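Local coordinates for protein acyl-coenzyme A oxidase acox-1.1 (Caenorhabditis elegans, PDB 5K3H) that catalyses the FAD-dependent desaturation of acyl-CoA side chains to (2E)-enoyl-CoA, with release of hydrogen peroxide, in the first step of peroxisomal beta-oxidation, at residues R549-I554 with T558-L563; E545-R550 with S564-L569; L57-P62 with E624-L629; M305-L310 with W618-R623; L137-A140 with E144-G147. All blocks are in the same frame, centred on the assembly; numbering follows the deposited sequence.

Contact 1 of 5, residues R549-I554 with T558-L563; sequences RRVNEI and TIKEAL
Ile554 and Leu563 meet methyl to methyl inside an antiparallel helical hairpin, where helix 520-553 turns back into helix 557-577. The axes of the short segments run at 156° to each other and come within 9.3 Å. The tight part is aliphatic: Ile554 CD1 lies 3.6 Å from Leu563 CD1, the two side chains crossing nearly at right angles. With CG1 of Ile554 beside the backbone N (chi1 -69°), CG2 stands anti to that nitrogen, which directs Ile554 CG2 to Ile559 CG2 at 4.0 Å. One turn back, Val551 CG2 rests on Leu563 CB at 3.9 Å. Met30 of helix 27-35 touches Ile559 and Leu563, and Tyr352 and Phe356 of helix 338-367 touch Leu563.

The outer side is looser and belongs to Lys560, which is partly exposed. Its chain is extended as far as CE, with CG anti to the backbone N (chi1 174°), and bends at the last torsion. Its methylenes pass over the carbonyl oxygens of Val551 and Ile554, Lys560 CG lying 3.7 Å from Val551 O. Lys560 NZ then reaches two backbone oxygens by weak hydrogen bonds, Asn552 O at 3.3 Å and Ile554 O at 3.5 Å.

Contact 2 of 5, residues E545-R550 with S564-L569; sequences EAFARR and SDLLHL
Apolar packing joins Phe547 to Leu567 and Leu566. Phe547 CG stands anti to its own backbone N (chi1 -163°), which sends the ring across to the facing helix, where its CE2 comes to 3.8 Å from Leu567 CA. Leu566 arrives at the ring edge, with CB 4.0 Å from Phe547 CZ. Another apolar touch puts Leu567 CD2 4.0 Å from Ala548 CA.

As a CH-pi contact, Leu567 CD1 lies over one face of the Phe547 ring, 4.2 Å from its centroid and 27° off the normal. One branch of Leu567 thus lies on the phenylalanine face and the other on Ala548. These are facing turns of the antiparallel helices 520-553 and 557-577 in the helical C-terminal part of the acyl-CoA oxidase fold, with segment axes 10.2 Å apart at 159°.

No hydrogen bond joins the two segments; within the second, His568 ND1 donates to Ser564 O at 2.9 Å, while His568 N reaches that oxygen from the opposite face of its carbonyl plane, and His568 NE2 goes on to Gly487 O.

Contact 3 of 5, residues L57-P62 with E624-L629; sequences LHDSMP and ELRSVL
Asp59 and Arg626 meet between two irregular backbones: 57-62 is loop, and 624-629 leaves helix 622-625 at Arg626, the first residue with non-helical, positive phi (67°). The motif is a side-on, bidentate carboxylate-guanidinium salt bridge, joining the loop between helices 38-52 and 68-85, in the N-terminal part of the acyl-CoA oxidase fold, to the C-terminal helical part.

Arg626 extends from CG to NE, chi2 and chi3 both near 180°, and this straight arm carries the guanidinium to the carboxylate. Arg626 NE donates to the syn lone pair of Asp59 OD2 at 2.9 Å, the oxygen lying 23° out of the guanidinium plane. Arg626 NH2 completes the grip on Asp59 OD1 at 3.1 Å in a practically straight bond, with the oxygen in the guanidinium plane. The carboxylate and guanidinium planes are 41° apart, so the two groups are twisted rather than coplanar.

Both charges have further partners. Lys78 forms a second salt bridge with Asp59 OD1, and Arg626 also donates to the backbone oxygens of Glu104 and Asn103, which helps fix its rotation. A leucine in its place would probably leave the Asp59 carboxylate without this two-nitrogen grip and the Glu104 and Asn103 carbonyls without these donors. Arg626 NH1 adds a weak bond back to Glu624 O, 3.2 Å away.

Contact 4 of 5, residues M305-L310 with W618-R623; sequences MLSYAL and WEFSDR
Ser307 and Tyr308 on helix 300-319 face the loop 618-621 that leads into helix 622-625; the closest CA pairs are Ser307 with Trp618 at 7.6 Å and Tyr308 with Phe620 at 7.9 Å. Glu619, with positive phi (52°), turns the chain between Trp618 and Phe620.

Over one face of the Trp618 indole, Ser307 CB is 4.0 Å from the centroid of the six-membered ring and 14° off the normal, a CH-pi contact. Ser307 OG, anti to the backbone N and beside the carbonyl carbon, is thereby placed over the same face, 3.3 Å from Trp618 CG. Ser307 OG also meets the Phe620 ring edge, 3.6 Å from CE2.

Here the C-alpha1 region of the acyl-CoA oxidase fold is packed against its C-terminal region through a T-shaped aromatic pair. The edge of Tyr308 points at the face of Phe620, with centroids 4.7 Å apart and planes at 69°; Tyr308 CE1 stands over the ring centre. The opposite face of Phe620 carries Trp618 O near its rim. With an alanine here, the Tyr308 edge would probably lose its aromatic seat and a gap would open beside Ser307. The Tyr308 hydroxyl is hydrogen-bonded to Glu624 OE2.

Contact 5 of 5, residues L137-A140 with E144-G147; sequences LIRA and EIIG
Arg139 lays its guanidinium over Ile145, whose CG2 methyl sits above the centre of that flat group, 3.6 Å from CZ. Ile145 has chi1 at 57°, which places CG1 between the backbone N and the carbonyl carbon and turns it to Ala140; Ile145 CG1 lies 4.0 Å from Ala140 N. CG2 is thereby left to face the arginine.

The edge of the same guanidinium is used by Glu144 in a salt bridge. Arg139 NE donates to Glu144 OE1 at 2.9 Å with an angle of 165° and the oxygen near the guanidinium plane, although the nitrogen comes from above the carboxylate plane. The two planes are 62° apart, and OE1 is the oxygen NE meets. Glu144 N also bonds to Arg139 O at 2.9 Å, closing the helix-to-strand turn of the N-terminal region of the acyl-CoA oxidase fold, between helix 130-141 and strand 147-150, whose Tyr149 binds an FAD shared between the dimer partners.

Each charge has a second partner, Glu225 for Arg139 NH2 and Arg142 for Glu144 OE2. With acids and bases alternating in this way, the charges are probably largely balanced, while the isoleucine methyl covers one face of the arginine.

Contact 5 is the first to close along the chain and lies about 43 Å, centre to centre, from contacts 1 and 2, where helix 130-141 runs into strand 147-150. Contacts 1 and 2 are successive levels of one helix pair, 520-553 with 557-577, with centres 7 Å apart; they touch and share Arg549 and Arg550. Contacts 3 and 4 both use helix 622-625, with centres 12 Å apart, and meet where Glu624 OE2 lies 2.6 Å from Tyr308 OH. Along the chain, contact 3 closes the longest loop and encloses all the others; contact 4 encloses contacts 1 and 2. The C-terminal region is thus tied to both the N-terminal and C-alpha1 regions.

Contact 1 of 5, residues R549-I554 with T558-L563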
# COMPACT_ATOMS: atom_id res chain seq x y z
N ARG B 549 -2.87 -13.65 -27.63
CA ARG B 549 -3.79 -13.50 -28.76
C ARG B 549 -3.58 -12.17 -29.46
O ARG B 549 -3.43 -12.12 -30.68
CB ARG B 549 -5.22 -13.62 -28.25
CG ARG B 549 -6.13 -14.59 -28.96
CD ARG B 549 -7.42 -14.77 -28.15
NE ARG B 549 -7.46 -16.06 -27.47
CZ ARG B 549 -7.58 -16.23 -26.15
NH1 ARG B 549 -7.69 -15.18 -25.34
NH2 ARG B 549 -7.61 -17.46 -25.66
N ARG B 550 -3.52 -11.08 -28.69
CA ARG B 550 -3.35 -9.76 -29.29
C ARG B 550 -2.05 -9.66 -30.09
O ARG B 550 -2.05 -9.15 -31.22
CB ARG B 550 -3.37 -8.67 -28.20
CG ARG B 550 -2.97 -7.29 -28.70
CD ARG B 550 -3.96 -6.75 -29.74
NE ARG B 550 -5.22 -6.44 -29.09
CZ ARG B 550 -5.63 -5.23 -28.75
NH1 ARG B 550 -4.88 -4.17 -29.03
NH2 ARG B 550 -6.78 -5.07 -28.13
N VAL B 551 -0.95 -10.19 -29.54
CA VAL B 551 0.34 -10.07 -30.23
C VAL B 551 0.29 -10.76 -31.58
O VAL B 551 0.82 -10.24 -32.57
CB VAL B 551 1.47 -10.64 -29.36
CG1 VAL B 551 2.73 -10.73 -30.17
CG2 VAL B 551 1.69 -9.75 -28.15
N ASN B 552 -0.36 -11.93 -31.66
CA ASN B 552 -0.43 -12.67 -32.91
C ASN B 552 -1.19 -11.92 -33.98
O ASN B 552 -0.90 -12.07 -35.17
CB ASN B 552 -1.09 -14.04 -32.69
CG ASN B 552 -0.21 -14.97 -31.91
OD1 ASN B 552 1.02 -14.90 -32.01
ND2 ASN B 552 -0.82 -15.84 -31.12
N GLU B 553 -2.17 -11.10 -33.59
CA GLU B 553 -2.99 -10.42 -34.58
C GLU B 553 -2.30 -9.20 -35.18
O GLU B 553 -2.79 -8.66 -36.19
CB GLU B 553 -4.31 -9.97 -33.97
CG GLU B 553 -5.25 -11.09 -33.52
CD GLU B 553 -6.46 -10.52 -32.78
OE1 GLU B 553 -6.55 -9.27 -32.72
OE2 GLU B 553 -7.31 -11.30 -32.27
N ILE B 554 -1.19 -8.75 -34.60
CA ILE B 554 -0.62 -7.46 -34.98
C ILE B 554 0.22 -7.63 -36.23
O ILE B 554 1.06 -8.53 -36.31
CB ILE B 554 0.20 -6.86 -33.83
CG1 ILE B 554 -0.73 -6.45 -32.69
CG2 ILE B 554 0.99 -5.63 -34.30
CD1 ILE B 554 0.02 -6.05 -31.45
N THR B 558 7.37 -3.81 -36.15
CA THR B 558 8.11 -3.21 -35.04
C THR B 558 7.27 -3.17 -33.76
O THR B 558 7.80 -3.35 -32.66
CB THR B 558 8.62 -1.80 -35.40
OG1 THR B 558 7.54 -0.92 -35.79
CG2 THR B 558 9.63 -1.89 -36.53
N ILE B 559 5.95 -2.97 -33.90
CA ILE B 559 5.04 -3.03 -32.77
C ILE B 559 4.91 -4.45 -32.24
O ILE B 559 4.87 -4.67 -31.02
CB ILE B 559 3.66 -2.47 -33.20
CG1 ILE B 559 3.78 -1.00 -33.62
CG2 ILE B 559 2.60 -2.74 -32.14
CD1 ILE B 559 4.27 -0.05 -32.50
N LYS B 560 4.80 -5.44 -33.13
CA LYS B 560 4.61 -6.81 -32.70
C LYS B 560 5.85 -7.35 -31.97
O LYS B 560 5.73 -8.12 -31.00
CB LYS B 560 4.25 -7.67 -33.91
CG LYS B 560 4.15 -9.15 -33.65
CD LYS B 560 3.80 -9.82 -34.97
CE LYS B 560 3.63 -11.32 -34.85
NZ LYS B 560 2.38 -11.69 -35.56
N GLU B 561 7.04 -6.95 -32.43
CA GLU B 561 8.27 -7.34 -31.76
C GLU B 561 8.42 -6.66 -30.40
O GLU B 561 9.05 -7.22 -29.50
CB GLU B 561 9.48 -7.00 -32.64
CG GLU B 561 9.56 -7.88 -33.87
CD GLU B 561 10.85 -7.68 -34.64
OE1 GLU B 561 11.48 -6.60 -34.46
OE2 GLU B 561 11.25 -8.64 -35.35
N ALA B 562 7.94 -5.42 -30.27
CA ALA B 562 8.01 -4.75 -28.97
C ALA B 562 7.10 -5.43 -27.97
O ALA B 562 7.50 -5.69 -26.83
CB ALA B 562 7.63 -3.27 -29.11
N LEU B 563 5.86 -5.73 -28.38
CA LEU B 563 4.92 -6.39 -27.47
C LEU B 563 5.29 -7.85 -27.25
O LEU B 563 5.05 -8.39 -26.17
CB LEU B 563 3.51 -6.26 -28.03
CG LEU B 563 3.04 -4.81 -27.96
CD1 LEU B 563 1.64 -4.68 -28.53
CD2 LEU B 563 3.11 -4.27 -26.52

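Contact 2 of 5, residues E545-R550 with S564-L569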
# COMPACT_ATOMS: atom_id res chain seq x y z
N GLU B 545 -3.35 -15.54 -22.03
CA GLU B 545 -3.84 -15.94 -23.35
C GLU B 545 -4.35 -14.74 -24.15
O GLU B 545 -4.18 -14.69 -25.38
CB GLU B 545 -4.94 -17.00 -23.23
CG GLU B 545 -4.46 -18.35 -22.71
CD GLU B 545 -5.47 -19.46 -22.95
OE1 GLU B 545 -5.69 -19.86 -24.11
OE2 GLU B 545 -6.05 -19.96 -21.96
N ALA B 546 -5.02 -13.79 -23.49
CA ALA B 546 -5.48 -12.60 -24.22
C ALA B 546 -4.30 -11.76 -24.69
O ALA B 546 -4.30 -11.26 -25.82
CB ALA B 546 -6.41 -11.78 -23.33
N PHE B 547 -3.26 -11.64 -23.87
CA PHE B 547 -2.06 -10.94 -24.29
C PHE B 547 -1.43 -11.63 -25.50
O PHE B 547 -1.07 -10.97 -26.48
CB PHE B 547 -1.09 -10.86 -23.11
CG PHE B 547 0.00 -9.83 -23.26
CD1 PHE B 547 0.16 -9.12 -24.44
CD2 PHE B 547 0.93 -9.65 -22.25
CE1 PHE B 547 1.19 -8.19 -24.58
CE2 PHE B 547 1.96 -8.73 -22.39
CZ PHE B 547 2.09 -8.00 -23.55
N ALA B 548 -1.25 -12.95 -25.43
CA ALA B 548 -0.68 -13.68 -26.56
C ALA B 548 -1.55 -13.57 -27.80
O ALA B 548 -1.04 -13.38 -28.92
CB ALA B 548 -0.48 -15.15 -26.18
N ARG B 549 -2.87 -13.65 -27.63
CA ARG B 549 -3.79 -13.50 -28.76
C ARG B 549 -3.58 -12.17 -29.46
O ARG B 549 -3.43 -12.12 -30.68
CB ARG B 549 -5.22 -13.62 -28.25
CG ARG B 549 -6.13 -14.59 -28.96
CD ARG B 549 -7.42 -14.77 -28.15
NE ARG B 549 -7.46 -16.06 -27.47
CZ ARG B 549 -7.58 -16.23 -26.15
NH1 ARG B 549 -7.69 -15.18 -25.34
NH2 ARG B 549 -7.61 -17.46 -25.66
N ARG B 550 -3.52 -11.08 -28.69
CA ARG B 550 -3.35 -9.76 -29.29
C ARG B 550 -2.05 -9.66 -30.09
O ARG B 550 -2.05 -9.15 -31.22
CB ARG B 550 -3.37 -8.67 -28.20
CG ARG B 550 -2.97 -7.29 -28.70
CD ARG B 550 -3.96 -6.75 -29.74
NE ARG B 550 -5.22 -6.44 -29.09
CZ ARG B 550 -5.63 -5.23 -28.75
NH1 ARG B 550 -4.88 -4.17 -29.03
NH2 ARG B 550 -6.78 -5.07 -28.13
N SER B 564 5.89 -8.49 -28.25
CA SER B 564 6.34 -9.85 -28.06
C SER B 564 7.44 -9.92 -27.02
O SER B 564 7.49 -10.87 -26.23
CB SER B 564 6.80 -10.42 -29.40
OG SER B 564 7.46 -11.67 -29.25
N ASP B 565 8.35 -8.94 -27.02
CA ASP B 565 9.33 -8.85 -25.94
C ASP B 565 8.65 -8.68 -24.60
O ASP B 565 9.02 -9.32 -23.62
CB ASP B 565 10.29 -7.68 -26.15
CG ASP B 565 11.18 -7.86 -27.34
OD1 ASP B 565 11.26 -8.99 -27.86
OD2 ASP B 565 11.85 -6.87 -27.73
N LEU B 566 7.65 -7.79 -24.54
CA LEU B 566 6.89 -7.60 -23.31
C LEU B 566 6.23 -8.90 -22.90
O LEU B 566 6.29 -9.28 -21.72
CB LEU B 566 5.79 -6.54 -23.49
CG LEU B 566 5.93 -5.19 -22.79
CD1 LEU B 566 4.58 -4.51 -22.63
CD2 LEU B 566 6.60 -5.38 -21.47
N LEU B 567 5.62 -9.60 -23.87
CA LEU B 567 4.89 -10.83 -23.57
C LEU B 567 5.82 -11.90 -23.01
O LEU B 567 5.46 -12.61 -22.06
CB LEU B 567 4.21 -11.35 -24.82
CG LEU B 567 3.63 -12.77 -24.65
CD1 LEU B 567 2.46 -12.86 -23.67
CD2 LEU B 567 3.27 -13.31 -26.01
N HIS B 568 7.03 -12.01 -23.58
CA HIS B 568 7.98 -13.01 -23.10
C HIS B 568 8.45 -12.70 -21.70
O HIS B 568 8.72 -13.62 -20.92
CB HIS B 568 9.19 -13.12 -24.03
CG HIS B 568 8.98 -14.05 -25.17
ND1 HIS B 568 8.44 -13.64 -26.38
CD2 HIS B 568 9.17 -15.38 -25.27
CE1 HIS B 568 8.34 -14.69 -27.18
NE2 HIS B 568 8.78 -15.76 -26.53
N LEU B 569 8.61 -11.41 -21.37
CA LEU B 569 8.88 -11.03 -19.98
C LEU B 569 7.73 -11.45 -19.07
O LEU B 569 7.95 -12.05 -18.01
CB LEU B 569 9.10 -9.52 -19.89
CG LEU B 569 9.35 -8.93 -18.49
CD1 LEU B 569 10.61 -9.54 -17.85
CD2 LEU B 569 9.45 -7.43 -18.57

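Contact 3 of 5, residues L57-P62 with E624-L629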
# COMPACT_ATOMS: atom_id res chain seq x y z
N LEU B 57 -10.16 25.46 -17.56
CA LEU B 57 -10.30 24.04 -17.29
C LEU B 57 -9.06 23.43 -16.64
O LEU B 57 -8.93 22.21 -16.60
CB LEU B 57 -10.65 23.29 -18.57
CG LEU B 57 -12.09 23.43 -19.07
CD1 LEU B 57 -12.27 22.78 -20.40
CD2 LEU B 57 -13.04 22.82 -18.07
N HIS B 58 -8.10 24.25 -16.20
CA HIS B 58 -6.90 23.75 -15.56
C HIS B 58 -7.03 23.74 -14.04
O HIS B 58 -7.83 24.47 -13.45
CB HIS B 58 -5.68 24.57 -15.96
CG HIS B 58 -5.40 24.56 -17.43
ND1 HIS B 58 -4.42 25.34 -18.01
CD2 HIS B 58 -5.93 23.82 -18.43
CE1 HIS B 58 -4.39 25.10 -19.31
NE2 HIS B 58 -5.30 24.19 -19.59
N ASP B 59 -6.22 22.88 -13.40
CA ASP B 59 -6.11 22.94 -11.95
C ASP B 59 -5.65 24.33 -11.56
O ASP B 59 -4.63 24.82 -12.07
CB ASP B 59 -5.09 21.92 -11.43
CG ASP B 59 -5.46 20.48 -11.76
OD1 ASP B 59 -6.63 20.19 -12.07
OD2 ASP B 59 -4.54 19.63 -11.74
N SER B 60 -6.39 24.98 -10.64
CA SER B 60 -6.00 26.33 -10.22
C SER B 60 -4.71 26.30 -9.42
O SER B 60 -3.95 27.28 -9.45
CB SER B 60 -7.12 26.99 -9.41
OG SER B 60 -7.50 26.20 -8.28
N MET B 61 -4.43 25.22 -8.70
CA MET B 61 -3.12 25.00 -8.10
C MET B 61 -2.89 23.50 -8.00
O MET B 61 -3.81 22.70 -8.24
CB MET B 61 -3.02 25.67 -6.73
CG MET B 61 -4.14 25.35 -5.80
SD MET B 61 -3.74 25.89 -4.12
CE MET B 61 -2.65 27.27 -4.47
N PRO B 62 -1.67 23.06 -7.65
CA PRO B 62 -1.45 21.62 -7.46
C PRO B 62 -2.41 21.01 -6.44
O PRO B 62 -2.52 21.48 -5.30
CB PRO B 62 0.01 21.55 -6.99
CG PRO B 62 0.64 22.73 -7.64
CD PRO B 62 -0.40 23.81 -7.61
N GLU B 624 -2.62 15.77 -17.08
CA GLU B 624 -3.33 14.58 -16.63
C GLU B 624 -2.56 13.84 -15.53
O GLU B 624 -3.15 13.42 -14.53
CB GLU B 624 -3.59 13.63 -17.80
CG GLU B 624 -4.29 12.35 -17.41
CD GLU B 624 -4.54 11.42 -18.59
OE1 GLU B 624 -4.25 11.79 -19.74
OE2 GLU B 624 -5.03 10.30 -18.37
N LEU B 625 -1.25 13.66 -15.73
CA LEU B 625 -0.45 12.78 -14.87
C LEU B 625 -0.30 13.35 -13.47
O LEU B 625 -0.28 12.60 -12.49
CB LEU B 625 0.92 12.54 -15.50
CG LEU B 625 1.74 11.41 -14.89
CD1 LEU B 625 0.94 10.15 -15.04
CD2 LEU B 625 3.08 11.24 -15.59
N ARG B 626 -0.10 14.67 -13.36
CA ARG B 626 -0.12 15.39 -12.09
C ARG B 626 1.04 15.00 -11.17
O ARG B 626 0.91 15.04 -9.94
CB ARG B 626 -1.45 15.20 -11.38
CG ARG B 626 -2.52 16.10 -11.97
CD ARG B 626 -3.92 15.77 -11.51
NE ARG B 626 -4.88 16.72 -12.08
CZ ARG B 626 -5.61 16.51 -13.17
NH1 ARG B 626 -5.53 15.36 -13.82
NH2 ARG B 626 -6.44 17.47 -13.60
N SER B 627 2.20 14.69 -11.74
CA SER B 627 3.34 14.24 -10.95
C SER B 627 4.55 15.09 -11.31
O SER B 627 4.84 15.26 -12.50
CB SER B 627 3.66 12.77 -11.20
OG SER B 627 4.92 12.40 -10.65
N VAL B 628 5.23 15.61 -10.30
CA VAL B 628 6.48 16.33 -10.53
C VAL B 628 7.58 15.39 -10.95
O VAL B 628 8.32 15.67 -11.89
CB VAL B 628 6.90 17.13 -9.28
CG1 VAL B 628 8.26 17.81 -9.52
CG2 VAL B 628 5.83 18.18 -8.97
N LEU B 629 7.72 14.26 -10.25
CA LEU B 629 8.79 13.33 -10.60
C LEU B 629 8.57 12.75 -11.99
O LEU B 629 9.53 12.45 -12.70
CB LEU B 629 8.90 12.20 -9.58
CG LEU B 629 9.18 12.45 -8.09
CD1 LEU B 629 9.54 11.12 -7.45
CD2 LEU B 629 10.30 13.45 -7.87

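Contact 4 of 5, residues M305-L310 with W618-R623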
# COMPACT_ATOMS: atom_id res chain seq x y z
N MET B 305 -4.18 3.45 -14.36
CA MET B 305 -3.56 3.83 -13.09
C MET B 305 -2.18 3.21 -12.95
O MET B 305 -1.24 3.88 -12.52
CB MET B 305 -4.41 3.37 -11.91
CG MET B 305 -5.84 3.76 -11.99
SD MET B 305 -6.08 5.42 -11.40
CE MET B 305 -7.12 4.94 -10.08
N LEU B 306 -2.06 1.91 -13.26
CA LEU B 306 -0.75 1.26 -13.19
C LEU B 306 0.21 1.95 -14.11
O LEU B 306 1.34 2.27 -13.72
CB LEU B 306 -0.89 -0.24 -13.51
CG LEU B 306 0.31 -1.20 -13.38
CD1 LEU B 306 1.04 -1.08 -12.06
CD2 LEU B 306 -0.12 -2.65 -13.59
N SER B 307 -0.24 2.29 -15.31
CA SER B 307 0.62 2.99 -16.26
C SER B 307 0.95 4.41 -15.78
O SER B 307 2.08 4.88 -15.98
CB SER B 307 -0.04 2.98 -17.64
OG SER B 307 0.84 3.52 -18.63
N TYR B 308 0.01 5.12 -15.12
CA TYR B 308 0.38 6.38 -14.48
C TYR B 308 1.60 6.18 -13.61
O TYR B 308 2.59 6.92 -13.73
CB TYR B 308 -0.73 6.94 -13.58
CG TYR B 308 -1.92 7.60 -14.24
CD1 TYR B 308 -1.87 8.04 -15.56
CD2 TYR B 308 -3.11 7.74 -13.54
CE1 TYR B 308 -2.99 8.63 -16.14
CE2 TYR B 308 -4.23 8.32 -14.11
CZ TYR B 308 -4.16 8.76 -15.42
OH TYR B 308 -5.29 9.33 -15.98
N ALA B 309 1.54 5.20 -12.70
CA ALA B 309 2.61 5.01 -11.73
C ALA B 309 3.92 4.62 -12.41
O ALA B 309 4.99 5.10 -12.02
CB ALA B 309 2.20 3.97 -10.69
N LEU B 310 3.85 3.79 -13.45
CA LEU B 310 5.09 3.34 -14.09
C LEU B 310 5.72 4.44 -14.93
O LEU B 310 6.96 4.57 -14.97
CB LEU B 310 4.82 2.09 -14.92
CG LEU B 310 4.46 0.86 -14.07
CD1 LEU B 310 3.78 -0.18 -14.94
CD2 LEU B 310 5.70 0.31 -13.43
N TRP B 618 1.32 5.56 -23.89
CA TRP B 618 0.00 5.83 -23.32
C TRP B 618 -0.38 7.30 -23.43
O TRP B 618 -1.55 7.64 -23.20
CB TRP B 618 -0.02 5.37 -21.88
CG TRP B 618 0.06 3.92 -21.79
CD1 TRP B 618 1.15 3.15 -22.06
CD2 TRP B 618 -0.98 3.03 -21.39
NE1 TRP B 618 0.85 1.82 -21.86
CE2 TRP B 618 -0.46 1.73 -21.45
CE3 TRP B 618 -2.29 3.21 -20.98
CZ2 TRP B 618 -1.21 0.61 -21.11
CZ3 TRP B 618 -3.05 2.09 -20.64
CH2 TRP B 618 -2.49 0.81 -20.71
N GLU B 619 0.59 8.16 -23.71
CA GLU B 619 0.41 9.57 -24.03
C GLU B 619 -0.44 10.29 -22.99
O GLU B 619 -1.55 10.77 -23.26
CB GLU B 619 -0.14 9.69 -25.45
CG GLU B 619 0.89 9.19 -26.45
CD GLU B 619 0.48 9.44 -27.86
OE1 GLU B 619 -0.73 9.36 -28.15
OE2 GLU B 619 1.38 9.72 -28.67
N PHE B 620 0.13 10.37 -21.78
CA PHE B 620 -0.43 11.17 -20.69
C PHE B 620 0.29 12.51 -20.62
O PHE B 620 1.51 12.56 -20.41
CB PHE B 620 -0.28 10.46 -19.35
CG PHE B 620 -0.90 9.11 -19.32
CD1 PHE B 620 -2.21 8.91 -19.74
CD2 PHE B 620 -0.18 8.03 -18.84
CE1 PHE B 620 -2.79 7.66 -19.70
CE2 PHE B 620 -0.76 6.78 -18.81
CZ PHE B 620 -2.06 6.60 -19.24
N SER B 621 -0.47 13.60 -20.77
CA SER B 621 0.09 14.92 -20.56
C SER B 621 0.38 15.15 -19.08
O SER B 621 -0.14 14.45 -18.21
CB SER B 621 -0.87 15.98 -21.09
OG SER B 621 -2.03 16.06 -20.26
N ASP B 622 1.23 16.15 -18.80
CA ASP B 622 1.49 16.54 -17.42
C ASP B 622 0.21 16.99 -16.73
O ASP B 622 0.01 16.70 -15.54
CB ASP B 622 2.53 17.67 -17.37
CG ASP B 622 3.92 17.16 -17.50
OD1 ASP B 622 4.07 15.93 -17.34
OD2 ASP B 622 4.86 17.96 -17.76
N ARG B 623 -0.66 17.70 -17.45
CA ARG B 623 -1.92 18.11 -16.84
C ARG B 623 -2.73 16.90 -16.38
O ARG B 623 -3.45 16.98 -15.38
CB ARG B 623 -2.72 18.99 -17.80
CG ARG B 623 -2.18 20.45 -17.97
CD ARG B 623 -3.18 21.39 -18.66
NE ARG B 623 -3.95 20.61 -19.63
CZ ARG B 623 -3.55 20.35 -20.88
NH1 ARG B 623 -2.38 20.81 -21.32
NH2 ARG B 623 -4.31 19.62 -21.68

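Contact 5 of 5, residues L137-A140 with E144-G147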
# COMPACT_ATOMS: atom_id res chain seq x y z
N LEU B 137 -34.45 9.55 -16.91
CA LEU B 137 -33.18 9.42 -17.63
C LEU B 137 -32.86 10.68 -18.42
O LEU B 137 -31.69 11.08 -18.51
CB LEU B 137 -33.22 8.20 -18.55
CG LEU B 137 -32.01 7.95 -19.45
CD1 LEU B 137 -30.71 7.87 -18.66
CD2 LEU B 137 -32.27 6.68 -20.22
N ILE B 138 -33.87 11.32 -19.01
CA ILE B 138 -33.64 12.54 -19.78
C ILE B 138 -33.11 13.65 -18.87
O ILE B 138 -32.14 14.34 -19.21
CB ILE B 138 -34.93 12.99 -20.49
CG1 ILE B 138 -35.42 11.94 -21.49
CG2 ILE B 138 -34.73 14.34 -21.15
CD1 ILE B 138 -34.40 11.52 -22.53
N ARG B 139 -33.72 13.84 -17.71
CA ARG B 139 -33.23 14.85 -16.79
C ARG B 139 -31.81 14.54 -16.34
O ARG B 139 -30.95 15.44 -16.26
CB ARG B 139 -34.16 14.96 -15.58
CG ARG B 139 -35.57 15.42 -15.88
CD ARG B 139 -36.28 15.80 -14.58
NE ARG B 139 -35.82 17.06 -13.99
CZ ARG B 139 -35.97 17.36 -12.70
NH1 ARG B 139 -36.54 16.49 -11.87
NH2 ARG B 139 -35.54 18.53 -12.24
N ALA B 140 -31.52 13.25 -16.09
CA ALA B 140 -30.18 12.87 -15.68
C ALA B 140 -29.17 13.16 -16.78
O ALA B 140 -28.12 13.76 -16.54
CB ALA B 140 -30.15 11.40 -15.27
N GLU B 144 -30.00 17.88 -15.13
CA GLU B 144 -30.96 18.66 -14.34
C GLU B 144 -31.00 18.21 -12.90
O GLU B 144 -31.43 18.98 -12.03
CB GLU B 144 -32.38 18.56 -14.90
CG GLU B 144 -32.56 19.06 -16.31
CD GLU B 144 -34.00 18.94 -16.79
OE1 GLU B 144 -34.94 18.96 -15.96
OE2 GLU B 144 -34.19 18.75 -18.02
N ILE B 145 -30.58 16.96 -12.66
CA ILE B 145 -30.54 16.34 -11.35
C ILE B 145 -29.19 15.66 -11.18
O ILE B 145 -28.46 15.42 -12.15
CB ILE B 145 -31.68 15.31 -11.17
CG1 ILE B 145 -31.63 14.25 -12.27
CG2 ILE B 145 -33.02 16.02 -11.14
CD1 ILE B 145 -32.68 13.16 -12.09
N ILE B 146 -28.84 15.39 -9.93
CA ILE B 146 -27.61 14.67 -9.61
C ILE B 146 -28.02 13.42 -8.85
O ILE B 146 -28.67 13.50 -7.81
CB ILE B 146 -26.64 15.54 -8.81
CG1 ILE B 146 -26.27 16.79 -9.60
CG2 ILE B 146 -25.39 14.76 -8.44
CD1 ILE B 146 -25.39 17.75 -8.85
N GLY B 147 -27.62 12.26 -9.38
CA GLY B 147 -28.03 11.00 -8.82
C GLY B 147 -26.84 10.11 -8.53
O GLY B 147 -25.72 10.33 -9.00